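Local coordinates for LbpB B-lobe (Moraxella bovis, PDB 3UAQ), which probably binds host lactoferrin at the bacterial surface as a lipoprotein, as a step in iron acquisition, at residues Leu59-Arg64 with Asp152-Tyr157; Thr74-His79 with Asp143-Tyr148; Glu134-Asp139 with Tyr148-Gly153; Tyr206-Gly211 with Pro298-Lys303. All coordinates share one frame; numbering follows the deposited sequence.

In the fold
Contacts 1, 2 and 3 belong to the handle part of the N-lobe, and all use strand 146-159. Contact 1 is buried and combines antiparallel backbone bonds with aromatic and aliphatic packing. Contact 3 lies at the surface, where the same strand pairs with 135-138 and the one salt bridge is long. It shares Asp152 and Gly153 with contact 1. Contact 2 is also a surface contact, looser and held by side chains. It shares Tyr148 with contact 3, and their centres are about 12 Å apart. Contact 4 is buried among loops of the barrel part and rests on stacked rings. It does not touch the other three.

Contact 1 of 4, residues Leu59-Arg64 with Asp152-Tyr157; sequences LAIPKR and DGYLYY
Leu59 and Ala60 pair with Tyr156 and Leu155 as antiparallel strands in the handle sheet of the N-lobe. Ala60 and Leu155 form the hydrogen-bonded pair. Ala60 N donates to Leu155 O at 2.9 Å. In the return bond Leu155 N donates to Ala60 O, also at 2.9 Å. Leu59 and Tyr156 are the non-hydrogen-bonded pair.

Beyond these bonds, the Tyr154 ring gathers the aliphatic groups. With CG anti to the carbonyl carbon (chi1 -72°), the ring runs alongside Ile61 in the same direction. Ile61 CG2 lies over one face of the Tyr154 ring, 3.8 Å from the centroid, in a CH-pi contact. Leu59 CD2 approaches the same ring obliquely, 3.4 Å from Tyr154 CD2.

The two sides of the sheet then find different cover. Leu59, Tyr154 and Tyr156 pack on helix 95-105, and Leu155 reaches strand 170-184 of the barrel. The pairing thus lies between the handle helix and the barrel.

Past Pro62 the polar contact is a long ion pair between Arg64 and Asp152. The firmer partners of Asp152 are Tyr106, which hydrogen-bonds OD2, and Arg105, in a salt bridge to the same oxygen. Asp152 OD1 stands over one face of the Arg64 guanidinium, 3.7 Å from Arg64 NE, so the pair is electrostatic and not a hydrogen bond.

Contact 2 of 4, residues Thr74-His79 with Asp143-Tyr148; sequences THLEEH and DQPKQY
The carboxylate of Glu77 and the ring of Tyr148 are turned almost perpendicular, their planes 89° apart. Glu77 OE1 is the atom nearest the phenol, 4.0 Å from Tyr148 OH. That is too far for a hydrogen bond, so the two polar ends are only neighbours. The Glu77 chain is extended, with CG anti to the backbone N (chi1 -163°), which carries the carboxylate across to the strand. At the edge of the Tyr148 ring, in its plane, lies CG of Lys146 from the same strand.

A second flat group in the contact is the amide of Gln144. Leu76 CD1 lies over one face of this amide, 4.0 Å from Gln144 NE2 and equally far from Gln144 OE1. A bend at chi2 (-76°) folds the glutamine back toward the leucine. Leu76 also packs on Pro145, crossing it at about a right angle, with Leu76 CD1 4.1 Å from Pro145 CD. Leu76 CG is 4.0 Å from Pro145 O. Leu76 therefore does most of the touching, by van der Waals contact. This is shallow surface packing.

Lys146 NZ bonds to Gln144 O at 2.7 Å and makes a salt bridge with Asp139.

Leu76 also leans on Asp69 of strand 68-69, the partner of strand 74-75. Strand 146-159 is paired through Lys146 and Tyr148 with strand 135-138. The contact thus sets the turn after a small two-stranded sheet against the outer end of the handle sheet.

Contact 3 of 4, residues Glu134-Asp139 with Tyr148-Gly153; sequences ETIKTD and YTKGDG
Lys150 has its CG anti to the backbone N (chi1 171°), and the rest of its chain stays extended. This sends it past Ile136, whose CG1 is swung anti to the carbonyl carbon (chi1 -77°). The two side chains cross at a slant. Ile136 CG1 lies 3.7 Å from Lys150 CB, and Ile136 CD1 lies 3.8 Å from Lys150 CG. The lysine methylenes thus give the isoleucine an apolar wall.

Farther out, Lys150 runs alongside Glu134 in the same direction. Lys150 NZ ends 4.0 Å from Glu134 OE2, a long salt bridge. At that distance the attraction is probably modest. The other carboxylate oxygen of Glu134, OE1, has a long, weak ion pair with Arg131.

Strands 135-138 and 146-159 make a beta hairpin here, at the outer end of the handle sheet. Ile136 and Tyr148 are a hydrogen-bonded pair. Ile136 N donates to Tyr148 O at 2.9 Å, and Tyr148 N donates to Ile136 O at 2.9 Å. Thr135 and Thr149 form the next, non-hydrogen-bonded pair, and their side chains part company.

One more backbone bond follows. Lys150 N donates to Glu134 O at 3.0 Å, with an N-H...O angle of 162°, and it holds the start of the lysine side chain close to the opposite strand. Thr149 points away from strand 135-138 and packs on Glu215 and Val216. The Tyr148 ring also leads away, toward Arg64 and Gln66.

Contact 4 of 4, residues Tyr206-Gly211 with Pro298-Lys303; sequences YKMDSG and PNFFNK
Tyr206 runs from one loop of the barrel part of the N-lobe into another, and its ring is sandwiched there. Its CG is anti to the carbonyl carbon (chi1 -75°), which sets the ring between Pro298 and Phe300. At its root, Tyr206 CB lies 3.5 Å from Phe300 CE2. Next along, Tyr206 CG meets Phe300 CZ. On one rim Tyr206 CD2 reaches over the centre of the Phe300 ring, 3.3 Å from Phe300 CZ. Tyr206 CE2 comes 3.4 Å from Phe300 CE1. The two rings form an offset stack, with centroids 3.9 Å apart and planes 15° from parallel.

Toward the tip the opposite face is covered too. Tyr206 CZ is 3.7 Å from Pro298 CB, which sits over that face in a CH-pi contact. At the very end, Tyr206 OH is 4.1 Å from the same Pro298 CB.

Phe300 has a further neighbour. Met208 CG meets the rim of the Phe300 ring, 3.8 Å from Phe300 CE2. Beside the stack, Asn299 OD1 accepts from Phe301 N, an Asx turn spanning Asn299 to Phe301, which carries Phe300.

The loops lie after strands 170-184 and 281-288. Phe300 packs on Thr181 and Met208 on Phe179, both of strand 170-184, while Phe200 meets the Tyr206 ring.

The grip between these loops is apolar. It rests on van der Waals, CH-pi and stacking contact over the two faces of one tyrosine, and the Asx turn keeps its hydrogen bond within its own loop.

Contact 1 of 4, residues Leu59-Arg64 with Asp152-Tyr157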
# COMPACT_ATOMS: atom_id res chain seq x y z
N LEU A 59 -17.91 -0.70 -8.26
CA LEU A 59 -17.37 0.57 -7.80
C LEU A 59 -18.45 1.63 -7.55
O LEU A 59 -19.31 1.86 -8.41
CB LEU A 59 -16.40 1.05 -8.87
CG LEU A 59 -15.43 2.18 -8.59
CD1 LEU A 59 -14.21 1.98 -9.47
CD2 LEU A 59 -16.10 3.52 -8.88
N ALA A 60 -18.42 2.27 -6.38
CA ALA A 60 -19.37 3.33 -6.04
C ALA A 60 -18.72 4.49 -5.27
O ALA A 60 -17.50 4.56 -5.12
CB ALA A 60 -20.57 2.76 -5.24
N ILE A 61 -19.57 5.38 -4.78
CA ILE A 61 -19.15 6.70 -4.33
C ILE A 61 -19.84 7.07 -3.01
O ILE A 61 -20.96 6.63 -2.75
CB ILE A 61 -19.46 7.72 -5.44
CG1 ILE A 61 -20.12 6.99 -6.62
CG2 ILE A 61 -18.20 8.39 -5.91
CD1 ILE A 61 -20.50 7.87 -7.80
N PRO A 62 -19.18 7.89 -2.17
CA PRO A 62 -19.52 7.98 -0.75
C PRO A 62 -20.68 8.95 -0.43
O PRO A 62 -21.13 8.99 0.72
CB PRO A 62 -18.22 8.49 -0.13
CG PRO A 62 -17.68 9.40 -1.20
CD PRO A 62 -18.14 8.86 -2.54
N LYS A 63 -21.13 9.73 -1.40
CA LYS A 63 -22.31 10.58 -1.21
C LYS A 63 -22.10 11.72 -0.21
O LYS A 63 -21.31 11.61 0.73
CB LYS A 63 -23.50 9.74 -0.75
CG LYS A 63 -23.98 8.74 -1.77
CD LYS A 63 -24.39 7.46 -1.09
CE LYS A 63 -23.23 6.90 -0.29
NZ LYS A 63 -23.69 5.98 0.78
N ARG A 64 -22.83 12.82 -0.42
CA ARG A 64 -22.78 13.96 0.50
C ARG A 64 -24.12 14.69 0.63
O ARG A 64 -25.04 14.48 -0.16
CB ARG A 64 -21.65 14.91 0.10
CG ARG A 64 -20.28 14.44 0.58
CD ARG A 64 -19.37 14.04 -0.56
NE ARG A 64 -18.24 14.95 -0.70
CZ ARG A 64 -18.18 15.93 -1.60
NH1 ARG A 64 -19.18 16.13 -2.44
NH2 ARG A 64 -17.11 16.72 -1.65
N ASP A 152 -13.60 13.79 -2.07
CA ASP A 152 -14.42 12.75 -2.69
C ASP A 152 -13.74 11.39 -2.58
O ASP A 152 -12.51 11.29 -2.43
CB ASP A 152 -14.71 13.09 -4.16
CG ASP A 152 -16.04 13.82 -4.35
OD1 ASP A 152 -17.06 13.32 -3.83
OD2 ASP A 152 -16.06 14.89 -5.01
N GLY A 153 -14.54 10.33 -2.64
CA GLY A 153 -14.01 8.99 -2.51
C GLY A 153 -14.79 7.92 -3.25
O GLY A 153 -15.82 8.18 -3.86
N TYR A 154 -14.28 6.69 -3.16
CA TYR A 154 -14.85 5.57 -3.89
C TYR A 154 -14.66 4.30 -3.10
O TYR A 154 -13.62 4.12 -2.45
CB TYR A 154 -14.14 5.41 -5.23
CG TYR A 154 -14.46 6.48 -6.25
CD1 TYR A 154 -13.68 7.62 -6.36
CD2 TYR A 154 -15.54 6.34 -7.11
CE1 TYR A 154 -13.98 8.60 -7.30
CE2 TYR A 154 -15.84 7.30 -8.05
CZ TYR A 154 -15.06 8.43 -8.15
OH TYR A 154 -15.37 9.39 -9.09
N LEU A 155 -15.66 3.42 -3.16
CA LEU A 155 -15.51 2.05 -2.65
C LEU A 155 -15.50 1.08 -3.82
O LEU A 155 -16.27 1.22 -4.77
CB LEU A 155 -16.63 1.70 -1.67
CG LEU A 155 -16.21 1.64 -0.20
CD1 LEU A 155 -16.55 2.93 0.50
CD2 LEU A 155 -16.89 0.48 0.50
N TYR A 156 -14.64 0.07 -3.75
CA TYR A 156 -14.44 -0.81 -4.89
C TYR A 156 -14.27 -2.28 -4.50
O TYR A 156 -13.96 -2.61 -3.35
CB TYR A 156 -13.22 -0.36 -5.69
CG TYR A 156 -11.95 -0.42 -4.86
CD1 TYR A 156 -11.23 -1.59 -4.76
CD2 TYR A 156 -11.50 0.70 -4.16
CE1 TYR A 156 -10.07 -1.66 -4.00
CE2 TYR A 156 -10.34 0.64 -3.39
CZ TYR A 156 -9.63 -0.54 -3.31
OH TYR A 156 -8.48 -0.62 -2.56
N TYR A 157 -14.49 -3.15 -5.48
CA TYR A 157 -14.02 -4.52 -5.40
C TYR A 157 -13.72 -5.01 -6.82
O TYR A 157 -14.49 -4.75 -7.75
CB TYR A 157 -15.04 -5.43 -4.70
CG TYR A 157 -15.80 -6.37 -5.62
CD1 TYR A 157 -15.21 -7.52 -6.13
CD2 TYR A 157 -17.12 -6.10 -5.97
CE1 TYR A 157 -15.91 -8.38 -6.97
CE2 TYR A 157 -17.83 -6.95 -6.81
CZ TYR A 157 -17.22 -8.09 -7.31
OH TYR A 157 -17.93 -8.93 -8.15

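Contact 2 of 4, residues Thr74-His79 with Asp143-Tyr148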
# COMPACT_ATOMS: atom_id res chain seq x y z
N THR A 74 -36.21 25.31 6.24
CA THR A 74 -36.01 23.92 5.87
C THR A 74 -34.58 23.69 5.39
O THR A 74 -33.94 24.59 4.86
CB THR A 74 -36.97 23.48 4.77
OG1 THR A 74 -36.64 22.15 4.35
CG2 THR A 74 -36.87 24.41 3.57
N HIS A 75 -34.10 22.47 5.58
CA HIS A 75 -32.80 22.07 5.06
C HIS A 75 -32.95 21.68 3.59
O HIS A 75 -33.96 21.09 3.20
CB HIS A 75 -32.23 20.91 5.87
CG HIS A 75 -31.95 21.26 7.30
ND1 HIS A 75 -30.70 21.66 7.74
CD2 HIS A 75 -32.74 21.26 8.40
CE1 HIS A 75 -30.74 21.90 9.04
NE2 HIS A 75 -31.98 21.67 9.46
N LEU A 76 -31.96 22.02 2.77
CA LEU A 76 -32.00 21.72 1.34
C LEU A 76 -32.03 20.22 1.05
O LEU A 76 -32.63 19.79 0.06
CB LEU A 76 -30.81 22.37 0.62
CG LEU A 76 -31.00 23.81 0.15
CD1 LEU A 76 -31.91 23.87 -1.07
CD2 LEU A 76 -31.55 24.68 1.29
N GLU A 77 -31.38 19.43 1.89
CA GLU A 77 -31.31 17.99 1.67
C GLU A 77 -31.24 17.25 3.01
O GLU A 77 -30.34 17.49 3.82
CB GLU A 77 -30.12 17.64 0.78
CG GLU A 77 -30.19 16.25 0.15
CD GLU A 77 -29.13 16.04 -0.92
OE1 GLU A 77 -27.98 16.49 -0.73
OE2 GLU A 77 -29.46 15.42 -1.95
N GLU A 78 -32.19 16.34 3.22
CA GLU A 78 -32.29 15.62 4.49
C GLU A 78 -31.74 14.21 4.36
O GLU A 78 -31.15 13.67 5.30
CB GLU A 78 -33.74 15.56 4.95
CG GLU A 78 -34.35 16.91 5.31
CD GLU A 78 -34.10 17.31 6.76
OE1 GLU A 78 -33.32 16.62 7.44
OE2 GLU A 78 -34.69 18.32 7.20
N HIS A 79 -31.93 13.62 3.19
CA HIS A 79 -31.61 12.21 2.99
C HIS A 79 -30.96 11.98 1.64
O HIS A 79 -31.51 12.36 0.60
CB HIS A 79 -32.89 11.38 3.11
CG HIS A 79 -32.68 9.90 2.97
ND1 HIS A 79 -31.64 9.24 3.57
CD2 HIS A 79 -33.39 8.96 2.29
CE1 HIS A 79 -31.70 7.95 3.28
NE2 HIS A 79 -32.75 7.76 2.50
N ASP A 143 -31.06 29.87 -5.53
CA ASP A 143 -32.18 29.30 -4.79
C ASP A 143 -31.87 27.91 -4.23
O ASP A 143 -32.45 27.49 -3.23
CB ASP A 143 -33.41 29.22 -5.68
CG ASP A 143 -34.42 30.28 -5.34
OD1 ASP A 143 -34.01 31.31 -4.75
OD2 ASP A 143 -35.61 30.10 -5.67
N GLN A 144 -30.98 27.20 -4.91
CA GLN A 144 -30.43 25.96 -4.39
C GLN A 144 -28.98 26.23 -4.04
O GLN A 144 -28.08 25.95 -4.83
CB GLN A 144 -30.55 24.83 -5.42
CG GLN A 144 -31.96 24.59 -6.00
CD GLN A 144 -32.91 23.88 -5.03
OE1 GLN A 144 -33.85 24.47 -4.52
NE2 GLN A 144 -32.65 22.60 -4.79
N PRO A 145 -28.74 26.82 -2.86
CA PRO A 145 -27.37 27.05 -2.41
C PRO A 145 -26.78 25.73 -1.95
O PRO A 145 -27.52 24.87 -1.49
CB PRO A 145 -27.56 27.99 -1.22
CG PRO A 145 -28.88 27.59 -0.65
CD PRO A 145 -29.73 27.24 -1.84
N LYS A 146 -25.46 25.57 -2.06
CA LYS A 146 -24.85 24.28 -1.74
C LYS A 146 -23.72 24.39 -0.72
O LYS A 146 -23.04 25.41 -0.62
CB LYS A 146 -24.35 23.59 -3.02
CG LYS A 146 -25.48 23.15 -3.95
CD LYS A 146 -25.04 23.20 -5.41
CE LYS A 146 -26.22 23.01 -6.37
NZ LYS A 146 -26.99 24.26 -6.58
N GLN A 147 -23.55 23.31 0.04
CA GLN A 147 -22.46 23.21 0.99
C GLN A 147 -22.12 21.74 1.21
O GLN A 147 -22.80 21.03 1.95
CB GLN A 147 -22.83 23.87 2.31
CG GLN A 147 -21.70 23.89 3.32
CD GLN A 147 -22.00 24.79 4.49
OE1 GLN A 147 -22.92 25.61 4.43
NE2 GLN A 147 -21.23 24.65 5.56
N TYR A 148 -21.06 21.29 0.53
CA TYR A 148 -20.66 19.89 0.57
C TYR A 148 -19.31 19.72 1.27
O TYR A 148 -18.40 20.52 1.07
CB TYR A 148 -20.57 19.33 -0.85
CG TYR A 148 -21.91 19.07 -1.50
CD1 TYR A 148 -22.49 17.81 -1.44
CD2 TYR A 148 -22.58 20.07 -2.18
CE1 TYR A 148 -23.72 17.56 -2.03
CE2 TYR A 148 -23.81 19.83 -2.78
CZ TYR A 148 -24.37 18.57 -2.70
OH TYR A 148 -25.59 18.31 -3.30

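Contact 3 of 4, residues Glu134-Asp139 with Tyr148-Gly153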
# COMPACT_ATOMS: atom_id res chain seq x y z
N GLU A 134 -14.02 20.81 7.11
CA GLU A 134 -13.62 21.55 5.93
C GLU A 134 -14.69 21.40 4.84
O GLU A 134 -14.84 20.33 4.25
CB GLU A 134 -12.27 21.06 5.43
CG GLU A 134 -11.42 22.13 4.76
CD GLU A 134 -9.97 21.71 4.59
OE1 GLU A 134 -9.51 20.82 5.34
OE2 GLU A 134 -9.30 22.27 3.70
N THR A 135 -15.42 22.48 4.60
CA THR A 135 -16.56 22.47 3.69
C THR A 135 -16.31 23.28 2.42
O THR A 135 -15.36 24.05 2.34
CB THR A 135 -17.82 23.06 4.36
OG1 THR A 135 -17.44 23.80 5.53
CG2 THR A 135 -18.79 21.96 4.77
N ILE A 136 -17.19 23.10 1.44
CA ILE A 136 -17.16 23.89 0.22
C ILE A 136 -18.57 24.36 -0.15
O ILE A 136 -19.47 23.54 -0.38
CB ILE A 136 -16.56 23.11 -0.96
CG1 ILE A 136 -15.03 23.06 -0.83
CG2 ILE A 136 -16.94 23.77 -2.27
CD1 ILE A 136 -14.33 22.58 -2.07
N LYS A 137 -18.75 25.68 -0.21
CA LYS A 137 -20.06 26.26 -0.48
C LYS A 137 -20.12 27.01 -1.81
O LYS A 137 -19.25 27.83 -2.12
CB LYS A 137 -20.46 27.20 0.66
CG LYS A 137 -19.30 27.98 1.23
CD LYS A 137 -19.76 29.06 2.18
CE LYS A 137 -19.36 30.42 1.68
NZ LYS A 137 -19.82 31.47 2.62
N THR A 138 -21.16 26.73 -2.59
CA THR A 138 -21.37 27.37 -3.88
C THR A 138 -22.79 27.91 -3.99
O THR A 138 -23.63 27.63 -3.13
CB THR A 138 -21.20 26.39 -5.04
OG1 THR A 138 -20.86 25.09 -4.53
CG2 THR A 138 -20.12 26.86 -6.00
N ASP A 139 -23.03 28.68 -5.04
CA ASP A 139 -24.38 29.03 -5.45
C ASP A 139 -25.24 29.62 -4.33
O ASP A 139 -26.42 29.29 -4.20
CB ASP A 139 -25.08 27.80 -6.05
CG ASP A 139 -24.39 27.30 -7.29
OD1 ASP A 139 -23.60 28.06 -7.89
OD2 ASP A 139 -24.63 26.13 -7.67
N TYR A 148 -21.06 21.29 0.53
CA TYR A 148 -20.66 19.89 0.57
C TYR A 148 -19.31 19.72 1.27
O TYR A 148 -18.40 20.52 1.07
CB TYR A 148 -20.57 19.33 -0.85
CG TYR A 148 -21.91 19.07 -1.50
CD1 TYR A 148 -22.49 17.81 -1.44
CD2 TYR A 148 -22.58 20.07 -2.18
CE1 TYR A 148 -23.72 17.56 -2.03
CE2 TYR A 148 -23.81 19.83 -2.78
CZ TYR A 148 -24.37 18.57 -2.70
OH TYR A 148 -25.59 18.31 -3.30
N THR A 149 -19.19 18.68 2.07
CA THR A 149 -17.91 18.34 2.67
C THR A 149 -16.85 18.22 1.58
O THR A 149 -17.02 17.47 0.62
CB THR A 149 -18.01 17.04 3.48
OG1 THR A 149 -18.53 17.33 4.78
CG2 THR A 149 -16.64 16.38 3.61
N LYS A 150 -15.75 18.96 1.71
CA LYS A 150 -14.72 18.97 0.68
C LYS A 150 -13.99 17.63 0.54
O LYS A 150 -13.54 17.04 1.54
CB LYS A 150 -13.70 20.08 0.93
CG LYS A 150 -12.49 20.00 0.00
CD LYS A 150 -11.48 21.09 0.31
CE LYS A 150 -10.31 21.06 -0.65
NZ LYS A 150 -9.25 22.04 -0.27
N GLY A 151 -13.85 17.18 -0.70
CA GLY A 151 -13.19 15.93 -1.01
C GLY A 151 -14.14 14.91 -1.61
O GLY A 151 -15.35 15.13 -1.66
N ASP A 152 -13.60 13.79 -2.07
CA ASP A 152 -14.42 12.75 -2.69
C ASP A 152 -13.74 11.39 -2.58
O ASP A 152 -12.51 11.29 -2.43
CB ASP A 152 -14.71 13.09 -4.16
CG ASP A 152 -16.04 13.82 -4.35
OD1 ASP A 152 -17.06 13.32 -3.83
OD2 ASP A 152 -16.06 14.89 -5.01
N GLY A 153 -14.54 10.33 -2.64
CA GLY A 153 -14.01 8.99 -2.51
C GLY A 153 -14.79 7.92 -3.25
O GLY A 153 -15.82 8.18 -3.86

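Contact 4 of 4, residues Tyr206-Gly211 with Pro298-Lys303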
# COMPACT_ATOMS: atom_id res chain seq x y z
N TYR A 206 -22.81 6.50 16.81
CA TYR A 206 -22.53 5.44 15.85
C TYR A 206 -21.09 4.95 15.90
O TYR A 206 -20.70 4.08 15.12
CB TYR A 206 -22.87 5.90 14.44
CG TYR A 206 -24.36 5.96 14.15
CD1 TYR A 206 -25.09 7.13 14.34
CD2 TYR A 206 -25.04 4.84 13.69
CE1 TYR A 206 -26.45 7.18 14.07
CE2 TYR A 206 -26.40 4.88 13.42
CZ TYR A 206 -27.10 6.06 13.61
OH TYR A 206 -28.46 6.10 13.35
N LYS A 207 -20.31 5.51 16.83
CA LYS A 207 -18.87 5.21 16.94
C LYS A 207 -18.13 5.55 15.64
O LYS A 207 -17.18 4.86 15.25
CB LYS A 207 -18.62 3.75 17.32
CG LYS A 207 -19.46 3.24 18.49
CD LYS A 207 -19.38 4.17 19.69
CE LYS A 207 -20.47 3.84 20.72
NZ LYS A 207 -20.63 4.92 21.74
N MET A 208 -18.59 6.60 14.97
CA MET A 208 -17.94 7.10 13.76
C MET A 208 -17.26 8.42 14.06
O MET A 208 -17.63 9.13 14.99
CB MET A 208 -18.97 7.29 12.64
CG MET A 208 -19.49 6.00 12.02
SD MET A 208 -18.29 5.25 10.89
CE MET A 208 -19.02 3.64 10.65
N ASP A 209 -16.24 8.76 13.27
CA ASP A 209 -15.65 10.08 13.38
C ASP A 209 -16.71 11.11 13.04
O ASP A 209 -17.68 10.80 12.34
CB ASP A 209 -14.45 10.22 12.46
CG ASP A 209 -13.26 9.41 12.92
OD1 ASP A 209 -12.67 9.76 13.97
OD2 ASP A 209 -12.91 8.43 12.24
N SER A 210 -16.55 12.33 13.55
CA SER A 210 -17.54 13.38 13.34
C SER A 210 -17.82 13.64 11.87
O SER A 210 -16.91 13.65 11.04
CB SER A 210 -17.13 14.68 14.04
OG SER A 210 -17.78 14.81 15.29
N GLY A 211 -19.10 13.86 11.56
CA GLY A 211 -19.50 14.21 10.21
C GLY A 211 -19.79 12.99 9.35
O GLY A 211 -20.44 13.10 8.31
N PRO A 298 -28.20 2.88 18.49
CA PRO A 298 -28.24 3.22 17.06
C PRO A 298 -27.48 2.19 16.25
O PRO A 298 -26.49 1.64 16.73
CB PRO A 298 -27.51 4.57 17.02
CG PRO A 298 -26.58 4.53 18.18
CD PRO A 298 -27.29 3.74 19.25
N ASN A 299 -27.94 1.93 15.02
CA ASN A 299 -27.37 0.87 14.22
C ASN A 299 -27.54 1.12 12.72
O ASN A 299 -28.66 1.12 12.21
CB ASN A 299 -28.03 -0.46 14.60
CG ASN A 299 -27.31 -1.68 14.01
OD1 ASN A 299 -26.63 -1.58 13.01
ND2 ASN A 299 -27.48 -2.83 14.65
N PHE A 300 -26.42 1.32 12.04
CA PHE A 300 -26.40 1.49 10.59
C PHE A 300 -26.81 0.22 9.86
O PHE A 300 -27.23 0.26 8.70
CB PHE A 300 -24.99 1.85 10.12
CG PHE A 300 -24.60 3.28 10.38
CD1 PHE A 300 -25.48 4.32 10.10
CD2 PHE A 300 -23.34 3.59 10.89
CE1 PHE A 300 -25.11 5.64 10.34
CE2 PHE A 300 -22.97 4.90 11.12
CZ PHE A 300 -23.86 5.93 10.85
N PHE A 301 -26.68 -0.91 10.55
CA PHE A 301 -26.71 -2.23 9.91
C PHE A 301 -27.92 -3.07 10.31
O PHE A 301 -27.79 -4.23 10.72
CB PHE A 301 -25.41 -2.96 10.26
CG PHE A 301 -24.22 -2.05 10.29
CD1 PHE A 301 -23.61 -1.65 9.11
CD2 PHE A 301 -23.71 -1.57 11.49
CE1 PHE A 301 -22.51 -0.80 9.11
CE2 PHE A 301 -22.60 -0.71 11.51
CZ PHE A 301 -22.00 -0.33 10.31
N ASN A 302 -29.11 -2.48 10.16
CA ASN A 302 -30.36 -3.12 10.56
C ASN A 302 -31.15 -3.74 9.41
O ASN A 302 -32.19 -4.36 9.64
CB ASN A 302 -31.24 -2.13 11.32
CG ASN A 302 -31.35 -0.79 10.62
OD1 ASN A 302 -30.47 -0.40 9.86
ND2 ASN A 302 -32.43 -0.07 10.89
N LYS A 303 -30.68 -3.57 8.18
CA LYS A 303 -31.38 -4.12 7.02
C LYS A 303 -30.55 -5.16 6.30
O LYS A 303 -29.33 -5.01 6.18
CB LYS A 303 -31.77 -3.01 6.04
CG LYS A 303 -32.62 -1.91 6.63
CD LYS A 303 -33.88 -2.46 7.27
CE LYS A 303 -34.77 -1.34 7.79
NZ LYS A 303 -35.80 -1.82 8.74